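Local coordinates for periplasmic binding protein/LacI transcriptional regulator (PDB 4KQC), which probably binds a sugar or related small solute in the periplasm for uptake by an ABC transporter, at residues 110-113 against 114-117; 160-163 against 164-168; 170-173 against 174-177; 197-200 against 201-204. All coordinates share one frame; numbering follows the deposited sequence.

Interaction 1: 110-113 against 114-117; sequences STDN and RAAA
Asp112 OD1 accepts from the backbone amide of Ala115, with Asp112 OD1 to Ala115 N at 3.1 Å and the N-H pointing almost straight at the oxygen (168°). The amide meets the carboxylate from above its plane rather than within it. With CG turned anti to its own backbone N (chi1 177°), the carboxylate of Asp112 is brought over the first helical turn, and the methyl of Ala115 packs against the same face, Ala115 CB lying 3.5 Å from Asp112 CG. Behind the side chain, Asp112 O receives Ala116 N at 3.0 Å, and Asn113 O takes the next amide, Ala117 N, also at 3.0 Å. This is a classic N-cap: Asp112 stands just before helix 113-133, where the chain leaves strand 105-110, and its negative charge probably interacts favourably with the helix dipole. With the carboxylate cut back to an alanine, the amide of Ala115 is likely to lose its side-chain acceptor and the start of the helix its cap. Farther out, Asn113 OD1 accepts from Arg157 and Arg114 forms a salt bridge with Glu159, while Ala116 rests on Phe250 and Thr111 OG1 is hydrogen-bonded to Gln271.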
ATOM      1  N   SER A 110       7.681   5.061   6.636  1.00 11.81           N
ATOM      2  CA  SER A 110       6.783   4.364   5.742  1.00 12.31           C
ATOM      3  C   SER A 110       7.100   2.929   5.593  1.00 12.17           C
ATOM      4  O   SER A 110       8.198   2.511   5.930  1.00 11.68           O
ATOM      5  CB  SER A 110       6.887   4.946   4.332  1.00 14.50           C
ATOM      6  OG  SER A 110       8.140   4.758   3.755  1.00 18.96           O
ATOM      7  N   THR A 111       6.141   2.196   5.032  1.00 11.50           N
ATOM      8  CA  THR A 111       6.364   0.851   4.573  1.00 11.77           C
ATOM      9  C   THR A 111       7.361   0.945   3.409  1.00 11.42           C
ATOM     10  O   THR A 111       7.274   1.858   2.573  1.00 13.74           O
ATOM     11  CB  THR A 111       5.035   0.316   4.087  1.00 11.75           C
ATOM     12  OG1 THR A 111       4.090   0.364   5.184  1.00 11.19           O
ATOM     13  CG2 THR A 111       5.225  -1.117   3.497  1.00 12.69           C
ATOM     14  N   ASP A 112       8.256  -0.005   3.268  1.00 12.27           N
ATOM     15  CA  ASP A 112       9.010  -0.158   2.015  1.00 12.23           C
ATOM     16  C   ASP A 112       8.148  -0.979   0.995  1.00 12.13           C
ATOM     17  O   ASP A 112       7.986  -2.205   1.111  1.00 12.46           O
ATOM     18  CB  ASP A 112      10.335  -0.839   2.349  1.00 14.04           C
ATOM     19  CG  ASP A 112      11.212  -1.130   1.144  1.00 16.96           C
ATOM     20  OD1 ASP A 112      10.730  -1.223   0.023  1.00 16.83           O
ATOM     21  OD2 ASP A 112      12.416  -1.395   1.381  1.00 21.38           O
ATOM     22  N   ASN A 113       7.503  -0.276   0.088  1.00 12.91           N
ATOM     23  CA  ASN A 113       6.614  -0.896  -0.890  1.00 12.39           C
ATOM     24  C   ASN A 113       7.226  -2.053  -1.663  1.00 12.74           C
ATOM     25  O   ASN A 113       6.589  -3.081  -1.833  1.00 12.38           O
ATOM     26  CB  ASN A 113       6.082   0.140  -1.859  1.00 13.30           C
ATOM     27  CG  ASN A 113       4.988   0.967  -1.250  1.00 13.35           C
ATOM     28  OD1 ASN A 113       4.087   0.446  -0.543  1.00 14.32           O
ATOM     29  ND2 ASN A 113       5.020   2.243  -1.527  1.00 15.84           N
ATOM     30  N   ARG A 114       8.451  -1.860  -2.141  1.00 12.82           N
ATOM     31  CA  ARG A 114       9.088  -2.871  -2.949  1.00 12.88           C
ATOM     32  C   ARG A 114       9.340  -4.169  -2.149  1.00 12.25           C
ATOM     33  O   ARG A 114       9.037  -5.277  -2.617  1.00 12.63           O
ATOM     34  CB  ARG A 114      10.393  -2.380  -3.576  1.00 12.86           C
ATOM     35  CG  ARG A 114      10.124  -1.392  -4.698  1.00 13.89           C
ATOM     36  CD  ARG A 114      11.390  -0.636  -5.076  1.00 15.89           C
ATOM     37  NE  ARG A 114      11.148   0.188  -6.271  1.00 17.04           N
ATOM     38  CZ  ARG A 114      10.484   1.360  -6.267  1.00 17.75           C
ATOM     39  NH1 ARG A 114      10.045   1.935  -5.141  1.00 17.67           N
ATOM     40  NH2 ARG A 114      10.298   1.975  -7.420  1.00 21.17           N
ATOM     41  N   ALA A 115       9.773  -3.995  -0.894  1.00 12.02           N
ATOM     42  CA  ALA A 115       9.988  -5.123  -0.002  1.00 11.85           C
ATOM     43  C   ALA A 115       8.730  -5.829   0.379  1.00 11.79           C
ATOM     44  O   ALA A 115       8.725  -7.042   0.438  1.00 11.53           O
ATOM     45  CB  ALA A 115      10.666  -4.624   1.253  1.00 13.31           C
ATOM     46  N   ALA A 116       7.649  -5.101   0.592  1.00 11.40           N
ATOM     47  CA  ALA A 116       6.387  -5.713   0.951  1.00 12.07           C
ATOM     48  C   ALA A 116       5.870  -6.536  -0.232  1.00 11.79           C
ATOM     49  O   ALA A 116       5.358  -7.655  -0.088  1.00 11.53           O
ATOM     50  CB  ALA A 116       5.419  -4.660   1.330  1.00 12.94           C
ATOM     51  N   ALA A 117       5.991  -5.964  -1.425  1.00 11.03           N
ATOM     52  CA  ALA A 117       5.551  -6.636  -2.633  1.00 10.94           C
ATOM     53  C   ALA A 117       6.373  -7.878  -2.957  1.00 11.83           C
ATOM     54  O   ALA A 117       5.859  -8.824  -3.552  1.00 11.84           O
ATOM     55  CB  ALA A 117       5.563  -5.636  -3.794  1.00 11.79           C
TER

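Interaction 2: 160-163 against 164-168; sequences GFVK and RFTEL
Val162 O is gripped twice by Thr166, by the hydroxyl (Thr166 OG1 to Val162 O 2.8 Å) and by the backbone amide (Thr166 N to Val162 O 2.9 Å). The two donors approach from opposite faces of the carbonyl plane. The hydroxyl can fold back one helical turn because OG1 stands beside its own backbone N, anti to the carbonyl carbon (chi1 -68°). A valine in its place would probably leave Val162 O with the amide alone, the second grip on this carbonyl being lost. On another flank of the helix, Phe161 and Phe165 point the same way, their rings tilted by 15° yet slid so far apart that they barely overlap; Phe161 CZ meets Phe165 CD2 at 4.0 Å. Arg164 NE forms a salt bridge with Asp122 of helix 113-133. In one of two conformers each, Arg164 NH1 lies 2.9 Å from Glu167 OE1 in a salt bridge, and Leu168 CD2 sits over one guanidinium face. Helix 152-171 is the crossover of a beta-alpha-beta unit, so Phe161 and Phe165 reach strand 141-146 at Val145 and Ile143, whereas Val162 and Thr166 lean on Leu181 of strand 179-184.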
ATOM      1  N   GLY A 160       8.337  -4.097  -7.154  1.00 13.39           N
ATOM      2  CA  GLY A 160       8.852  -4.977  -6.069  1.00 11.95           C
ATOM      3  C   GLY A 160       8.508  -6.449  -6.303  1.00 13.34           C
ATOM      4  O   GLY A 160       9.333  -7.361  -6.061  1.00 11.91           O
ATOM      5  N   PHE A 161       7.262  -6.698  -6.688  1.00 11.68           N
ATOM      6  CA  PHE A 161       6.756  -8.007  -7.023  1.00 11.12           C
ATOM      7  C   PHE A 161       7.463  -8.529  -8.293  1.00 11.32           C
ATOM      8  O   PHE A 161       7.954  -9.632  -8.361  1.00 11.53           O
ATOM      9  CB  PHE A 161       5.213  -7.940  -7.206  1.00 10.80           C
ATOM     10  CG  PHE A 161       4.611  -9.285  -7.572  1.00 10.56           C
ATOM     11  CD1 PHE A 161       4.580  -9.691  -8.883  1.00 10.47           C
ATOM     12  CD2 PHE A 161       4.107 -10.142  -6.598  1.00 10.10           C
ATOM     13  CE1 PHE A 161       4.112 -10.931  -9.239  1.00 10.77           C
ATOM     14  CE2 PHE A 161       3.566 -11.356  -6.961  1.00 10.19           C
ATOM     15  CZ  PHE A 161       3.604 -11.770  -8.242  1.00 10.52           C
ATOM     16  N   VAL A 162       7.441  -7.728  -9.367  1.00 11.54           N
ATOM     17  CA  VAL A 162       8.002  -8.171 -10.628  1.00 12.04           C
ATOM     18  C   VAL A 162       9.474  -8.585 -10.463  1.00 12.51           C
ATOM     19  O   VAL A 162       9.893  -9.628 -10.968  1.00 13.68           O
ATOM     20  CB  VAL A 162       7.807  -7.064 -11.712  1.00 12.57           C
ATOM     21  CG1 VAL A 162       8.566  -7.384 -12.975  1.00 14.39           C
ATOM     22  CG2 VAL A 162       6.346  -6.981 -12.021  1.00 12.88           C
ATOM     23  N   LYS A 163      10.265  -7.718  -9.803  1.00 13.67           N
ATOM     24  CA  LYS A 163      11.716  -7.935  -9.622  0.60 14.99           C
ATOM     25  C   LYS A 163      11.925  -9.236  -8.867  1.00 13.48           C
ATOM     26  O   LYS A 163      12.685 -10.104  -9.300  1.00 12.67           O
ATOM     27  CB  LYS A 163      12.399  -6.757  -8.878  0.60 16.95           C
ATOM     28  CG  LYS A 163      13.928  -6.833  -8.735  0.60 20.62           C
ATOM     29  CD  LYS A 163      14.676  -6.128  -9.881  0.60 23.77           C
ATOM     30  CE  LYS A 163      16.207  -6.305  -9.824  0.60 24.53           C
ATOM     31  NZ  LYS A 163      16.880  -5.531  -8.733  0.60 25.70           N
ATOM     32  N   ARG A 164      11.229  -9.405  -7.750  1.00 12.39           N
ATOM     33  CA  ARG A 164      11.472 -10.600  -6.942  0.60 12.37           C
ATOM     34  C   ARG A 164      10.965 -11.862  -7.654  1.00 11.96           C
ATOM     35  O   ARG A 164      11.632 -12.909  -7.646  1.00 12.17           O
ATOM     36  CB  ARG A 164      10.842 -10.476  -5.567  0.60 12.87           C
ATOM     37  CG  ARG A 164      11.047 -11.675  -4.655  0.60 13.78           C
ATOM     38  CD  ARG A 164      12.511 -11.881  -4.346  0.60 15.18           C
ATOM     39  NE  ARG A 164      12.698 -12.891  -3.311  0.60 16.75           N
ATOM     40  CZ  ARG A 164      13.842 -13.507  -3.008  0.60 20.23           C
ATOM     41  NH1 ARG A 164      14.994 -13.186  -3.608  0.60 22.83           N
ATOM     42  NH2 ARG A 164      13.839 -14.446  -2.072  0.60 20.91           N
ATOM     43  N   PHE A 165       9.784 -11.823  -8.202  1.00 11.26           N
ATOM     44  CA  PHE A 165       9.238 -12.996  -8.950  1.00 11.94           C
ATOM     45  C   PHE A 165      10.125 -13.435 -10.122  1.00 12.43           C
ATOM     46  O   PHE A 165      10.386 -14.644 -10.321  1.00 11.66           O
ATOM     47  CB  PHE A 165       7.815 -12.744  -9.477  1.00 12.49           C
ATOM     48  CG  PHE A 165       7.115 -13.999  -9.864  1.00 12.12           C
ATOM     49  CD1 PHE A 165       7.245 -14.531 -11.122  1.00 13.06           C
ATOM     50  CD2 PHE A 165       6.313 -14.649  -8.958  1.00 12.75           C
ATOM     51  CE1 PHE A 165       6.623 -15.708 -11.461  1.00 13.22           C
ATOM     52  CE2 PHE A 165       5.649 -15.786  -9.291  1.00 13.40           C
ATOM     53  CZ  PHE A 165       5.782 -16.307 -10.549  1.00 13.65           C
ATOM     54  N   THR A 166      10.695 -12.454 -10.811  1.00 12.37           N
ATOM     55  CA  THR A 166      11.577 -12.723 -11.945  1.00 13.79           C
ATOM     56  C   THR A 166      12.838 -13.362 -11.437  1.00 13.86           C
ATOM     57  O   THR A 166      13.364 -14.302 -12.066  1.00 14.30           O
ATOM     58  CB  THR A 166      11.784 -11.390 -12.706  1.00 15.60           C
ATOM     59  OG1 THR A 166      10.533 -11.037 -13.310  1.00 18.03           O
ATOM     60  CG2 THR A 166      12.831 -11.499 -13.779  1.00 17.24           C
ATOM     61  N   GLU A 167      13.381 -12.871 -10.347  1.00 14.14           N
ATOM     62  CA  GLU A 167      14.593 -13.428  -9.760  0.60 16.16           C
ATOM     63  C   GLU A 167      14.356 -14.899  -9.387  1.00 15.74           C
ATOM     64  O   GLU A 167      15.178 -15.783  -9.687  1.00 15.91           O
ATOM     65  CB  GLU A 167      15.033 -12.561  -8.561  0.60 18.24           C
ATOM     66  CG  GLU A 167      16.183 -13.129  -7.764  0.60 21.13           C
ATOM     67  CD  GLU A 167      16.496 -12.401  -6.456  0.60 23.65           C
ATOM     68  OE1 GLU A 167      15.680 -11.604  -5.945  0.60 26.37           O
ATOM     69  OE2 GLU A 167      17.601 -12.662  -5.933  0.60 29.10           O
ATOM     70  N   LEU A 168      13.238 -15.172  -8.726  1.00 14.26           N
ATOM     71  CA  LEU A 168      13.011 -16.548  -8.274  1.00 14.49           C
ATOM     72  C   LEU A 168      12.751 -17.480  -9.466  1.00 13.20           C
ATOM     73  O   LEU A 168      13.277 -18.569  -9.539  1.00 13.70           O
ATOM     74  CB  LEU A 168      11.820 -16.617  -7.306  1.00 13.71           C
ATOM     75  CG  LEU A 168      11.993 -15.836  -5.985  1.00 15.11           C
ATOM     76  CD1 LEU A 168      10.697 -15.751  -5.232  1.00 16.17           C
ATOM     77  CD2 LEU A 168      13.084 -16.462  -5.136  1.00 17.23           C
TER

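Interaction 3: 170-173 against 174-177; sequences DGDA and ATAG
Asp172 and Thr175 set their side chains across each other at about a right angle, the threonine hydroxyl lying against the aspartate stem with Thr175 OG1 3.4 Å from Asp172 CB. The carboxylate extends anti to the backbone N of Asp172 (chi1 -179°), which carries OD1 over the following turn to the amide of Ala174; Asp172 OD1 to Ala174 N is 2.9 Å, and the amide stands above the carboxylate plane, 37° out of it. Alongside, the methyl of Ala174 also comes up to OD1. Thr175 OG1 occupies the crowded position between its own N and carbonyl carbon (chi1 57°), turned back to the preceding helix, where it is hydrogen-bonded to Ala169 O. Asp172 O meanwhile takes two amides: Ala176 N at 3.1 Å, nearly in line with the C=O bond, and Thr175 N, also at 3.1 Å, from above the carbonyl plane. Together these bonds shape the turn by which the chain leaves helix 152-171 and heads for strand 179-184, with Thr175 packed on Phe125 and Ile132 of helix 113-133. Between Asp170 and Gly177, a water that lies unusually close to Asp170 OD1, and so is doubtful in detail, accepts from Gly177 N at 2.9 Å; the same Asp170 oxygen is bonded to Tyr179. Asp172 thus accepts loop amides through both its carboxylate and its carbonyl, and its negative charge is probably steadied in part by the amide of Ala174.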
ATOM      1  N   ASP A 170      13.438 -17.046 -12.685  1.00 14.83           N
ATOM      2  CA  ASP A 170      14.570 -17.255 -13.641  1.00 16.43           C
ATOM      3  C   ASP A 170      15.636 -18.104 -13.000  1.00 16.53           C
ATOM      4  O   ASP A 170      16.438 -18.727 -13.706  1.00 18.24           O
ATOM      5  CB  ASP A 170      15.233 -15.969 -14.070  1.00 17.90           C
ATOM      6  CG  ASP A 170      14.336 -15.102 -14.944  1.00 19.40           C
ATOM      7  OD1 ASP A 170      13.225 -15.530 -15.333  1.00 19.67           O
ATOM      8  OD2 ASP A 170      14.779 -13.937 -15.253  1.00 20.48           O
ATOM      9  N   GLY A 171      15.698 -18.046 -11.675  1.00 16.98           N
ATOM     10  CA  GLY A 171      16.739 -18.735 -10.921  1.00 17.45           C
ATOM     11  C   GLY A 171      16.535 -20.238 -10.867  1.00 18.03           C
ATOM     12  O   GLY A 171      17.490 -21.019 -10.645  1.00 17.65           O
ATOM     13  N   ASP A 172      15.291 -20.639 -11.018  1.00 16.58           N
ATOM     14  CA  ASP A 172      14.875 -22.039 -10.959  1.00 15.31           C
ATOM     15  C   ASP A 172      14.787 -22.486 -12.382  1.00 14.19           C
ATOM     16  O   ASP A 172      13.956 -22.025 -13.108  1.00 13.20           O
ATOM     17  CB  ASP A 172      13.500 -22.110 -10.297  1.00 15.34           C
ATOM     18  CG  ASP A 172      12.956 -23.493 -10.136  1.00 16.99           C
ATOM     19  OD1 ASP A 172      13.387 -24.426 -10.846  1.00 17.06           O
ATOM     20  OD2 ASP A 172      12.007 -23.667  -9.269  1.00 17.84           O
ATOM     21  N   ALA A 173      15.658 -23.394 -12.820  1.00 13.12           N
ATOM     22  CA  ALA A 173      15.632 -23.844 -14.223  1.00 13.70           C
ATOM     23  C   ALA A 173      14.303 -24.543 -14.608  1.00 13.54           C
ATOM     24  O   ALA A 173      13.948 -24.631 -15.793  1.00 14.67           O
ATOM     25  CB  ALA A 173      16.876 -24.712 -14.508  1.00 13.69           C
ATOM     26  N   ALA A 174      13.534 -25.042 -13.635  1.00 12.96           N
ATOM     27  CA  ALA A 174      12.292 -25.721 -13.992  1.00 13.57           C
ATOM     28  C   ALA A 174      11.206 -24.705 -14.413  1.00 13.62           C
ATOM     29  O   ALA A 174      10.242 -25.077 -15.064  1.00 14.67           O
ATOM     30  CB  ALA A 174      11.799 -26.568 -12.857  1.00 13.96           C
ATOM     31  N   THR A 175      11.364 -23.458 -13.995  1.00 14.67           N
ATOM     32  CA  THR A 175      10.393 -22.395 -14.306  1.00 14.10           C
ATOM     33  C   THR A 175      10.859 -21.394 -15.341  1.00 14.58           C
ATOM     34  O   THR A 175      10.023 -20.719 -15.956  1.00 15.56           O
ATOM     35  CB  THR A 175       9.909 -21.677 -13.019  1.00 13.63           C
ATOM     36  OG1 THR A 175      11.002 -21.140 -12.310  1.00 13.02           O
ATOM     37  CG2 THR A 175       9.110 -22.596 -12.103  1.00 13.90           C
ATOM     38  N   ALA A 176      12.166 -21.265 -15.500  1.00 15.37           N
ATOM     39  CA  ALA A 176      12.712 -20.184 -16.345  1.00 15.78           C
ATOM     40  C   ALA A 176      12.208 -20.317 -17.767  1.00 15.88           C
ATOM     41  O   ALA A 176      12.081 -21.380 -18.297  1.00 15.97           O
ATOM     42  CB  ALA A 176      14.208 -20.172 -16.273  1.00 17.41           C
ATOM     43  N   GLY A 177      11.835 -19.196 -18.362  1.00 16.24           N
ATOM     44  CA  GLY A 177      11.310 -19.229 -19.696  1.00 18.65           C
ATOM     45  C   GLY A 177       9.854 -19.652 -19.893  1.00 18.36           C
ATOM     46  O   GLY A 177       9.354 -19.649 -21.008  1.00 19.56           O
TER
HETATM   47  O   HOH W   1      12.614 -16.525 -17.598  1.00 29.33           O

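Interaction 4: 197-200 against 201-204; sequences EVNA and LRGK
The guanidinium of Arg202 meets the side-chain amide of Asn199 at its edge, the two planes only 17° apart, so that the groups lie nearly level instead of stacking face on face. Asn199 OD1 receives both donors of that edge, Arg202 NE at 2.9 Å and Arg202 NH2 at 3.0 Å, a forked grip in which the oxygen lies close to the guanidinium plane and both nitrogens come from the same face of the amide. The pair spans the ends of a type I beta turn, Asn199 to Arg202, which takes the chain out of helix 191-199 toward strand 208-211. Asn199 reaches over because its CG is anti to the backbone N (chi1 -163°), while a bend at chi3 of Arg202 brings the guanidinium back across the turn. Within the same turn, the backbone closes with Arg202 N on Asn199 O at 3.2 Å, the donor standing well above the carbonyl plane. One residue earlier, Leu201 N bonds to Val198 O at 2.8 Å. Leu201 turns inward, its side chain resting on Ile184 of strand 179-184 and on Ala144 and Leu146 of strand 141-146, whereas Val198 packs on Phe220 and Val223 of helix 214-223; Arg202 touches Val223 as well. Leu201 CB lies 3.3 Å from Val198 O, the same oxygen that takes the Leu201 amide.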
ATOM      1  N   GLU A 197     -11.033  -4.661 -16.080  1.00 14.34           N
ATOM      2  CA  GLU A 197      -9.717  -5.275 -16.304  1.00 15.30           C
ATOM      3  C   GLU A 197      -9.703  -6.702 -15.784  1.00 14.61           C
ATOM      4  O   GLU A 197      -9.170  -7.563 -16.445  1.00 17.48           O
ATOM      5  CB  GLU A 197      -8.616  -4.507 -15.580  1.00 17.20           C
ATOM      6  CG  GLU A 197      -8.415  -3.139 -16.100  1.00 19.97           C
ATOM      7  CD  GLU A 197      -7.689  -3.069 -17.422  1.00 23.97           C
ATOM      8  OE1 GLU A 197      -7.440  -4.093 -18.084  1.00 24.00           O
ATOM      9  OE2 GLU A 197      -7.373  -1.920 -17.823  1.00 29.79           O
ATOM     10  N   VAL A 198     -10.352  -6.952 -14.670  1.00 14.50           N
ATOM     11  CA  VAL A 198     -10.389  -8.329 -14.090  1.00 14.24           C
ATOM     12  C   VAL A 198     -11.229  -9.273 -14.980  1.00 15.43           C
ATOM     13  O   VAL A 198     -10.892 -10.463 -15.180  1.00 14.42           O
ATOM     14  CB  VAL A 198     -10.864  -8.311 -12.660  1.00 14.33           C
ATOM     15  CG1 VAL A 198     -11.085  -9.711 -12.159  1.00 13.82           C
ATOM     16  CG2 VAL A 198      -9.890  -7.525 -11.774  1.00 14.34           C
ATOM     17  N   ASN A 199     -12.252  -8.735 -15.636  1.00 17.71           N
ATOM     18  CA  ASN A 199     -12.985  -9.523 -16.681  1.00 19.96           C
ATOM     19  C   ASN A 199     -12.110 -10.260 -17.681  1.00 20.31           C
ATOM     20  O   ASN A 199     -12.425 -11.389 -18.027  1.00 19.23           O
ATOM     21  CB  ASN A 199     -13.911  -8.589 -17.481  1.00 23.01           C
ATOM     22  CG  ASN A 199     -14.982  -9.355 -18.278  1.00 25.77           C
ATOM     23  OD1 ASN A 199     -15.597 -10.267 -17.739  1.00 27.39           O
ATOM     24  ND2 ASN A 199     -15.265  -8.914 -19.501  1.00 26.88           N
ATOM     25  N   ALA A 200     -11.021  -9.646 -18.194  1.00 19.83           N
ATOM     26  CA  ALA A 200     -10.147 -10.310 -19.181  1.00 22.30           C
ATOM     27  C   ALA A 200      -9.352 -11.412 -18.590  1.00 20.57           C
ATOM     28  O   ALA A 200      -8.714 -12.208 -19.293  1.00 22.01           O
ATOM     29  CB  ALA A 200      -9.165  -9.310 -19.834  1.00 25.72           C
ATOM     30  N   LEU A 201      -9.332 -11.489 -17.257  1.00 16.72           N
ATOM     31  CA  LEU A 201      -8.549 -12.525 -16.609  1.00 16.63           C
ATOM     32  C   LEU A 201      -9.381 -13.784 -16.328  1.00 16.97           C
ATOM     33  O   LEU A 201      -8.840 -14.793 -15.864  1.00 18.96           O
ATOM     34  CB  LEU A 201      -7.938 -11.967 -15.326  1.00 15.31           C
ATOM     35  CG  LEU A 201      -7.160 -10.677 -15.393  1.00 15.42           C
ATOM     36  CD1 LEU A 201      -6.651 -10.286 -14.028  1.00 15.91           C
ATOM     37  CD2 LEU A 201      -5.999 -10.757 -16.352  1.00 15.43           C
ATOM     38  N   ARG A 202     -10.682 -13.735 -16.634  1.00 16.48           N
ATOM     39  CA  ARG A 202     -11.562 -14.898 -16.448  1.00 16.32           C
ATOM     40  C   ARG A 202     -11.312 -15.961 -17.522  1.00 15.96           C
ATOM     41  O   ARG A 202     -10.746 -15.702 -18.586  1.00 16.39           O
ATOM     42  CB  ARG A 202     -13.039 -14.457 -16.558  1.00 18.22           C
ATOM     43  CG  ARG A 202     -13.517 -13.581 -15.435  1.00 21.39           C
ATOM     44  CD  ARG A 202     -15.044 -13.539 -15.462  1.00 22.30           C
ATOM     45  NE  ARG A 202     -15.552 -12.940 -16.698  1.00 24.56           N
ATOM     46  CZ  ARG A 202     -16.392 -13.516 -17.539  1.00 25.67           C
ATOM     47  NH1 ARG A 202     -16.893 -14.712 -17.292  1.00 28.56           N
ATOM     48  NH2 ARG A 202     -16.800 -12.845 -18.604  1.00 27.96           N
ATOM     49  N   GLY A 203     -11.772 -17.161 -17.264  1.00 15.86           N
ATOM     50  CA  GLY A 203     -11.824 -18.148 -18.312  1.00 16.00           C
ATOM     51  C   GLY A 203     -10.539 -18.835 -18.589  1.00 16.61           C
ATOM     52  O   GLY A 203     -10.114 -18.958 -19.744  1.00 16.08           O
ATOM     53  N   LYS A 204      -9.894 -19.334 -17.542  1.00 14.53           N
ATOM     54  CA  LYS A 204      -8.626 -20.079 -17.722  1.00 15.59           C
ATOM     55  C   LYS A 204      -7.580 -19.268 -18.498  1.00 14.66           C
ATOM     56  O   LYS A 204      -6.998 -19.726 -19.496  1.00 16.75           O
ATOM     57  CB  LYS A 204      -8.893 -21.456 -18.359  1.00 17.95           C
ATOM     58  CG  LYS A 204      -9.827 -22.333 -17.533  1.00 19.61           C
ATOM     59  CD  LYS A 204      -9.766 -23.805 -18.008  1.00 21.31           C
ATOM     60  CE  LYS A 204     -10.750 -24.635 -17.227  1.00 24.80           C
ATOM     61  NZ  LYS A 204     -12.143 -24.352 -17.678  1.00 27.45           N
TER

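The four contacts follow in chain order. Interaction 1 opens helix 113-133 at the end of a strand of the parallel sheet; the other three belong to helices and loops flanking the mixed sheet. Interactions 1 and 2, with centres about 13 Å apart, touch, Ala117 CB lying 3.5 Å from Phe161 N where helices 113-133 and 152-171 pack together. Interaction 3 forms the exit of the helix that carries interaction 2, their centres about 12 Å apart. Interaction 4 ends helix 191-199, its centre about 23 Å from interaction 2 and about 26 Å from interaction 3. These are one helix start, one middle and two exits; the start probably lies in the hinge between the lobes of this periplasmic-binding-protein fold.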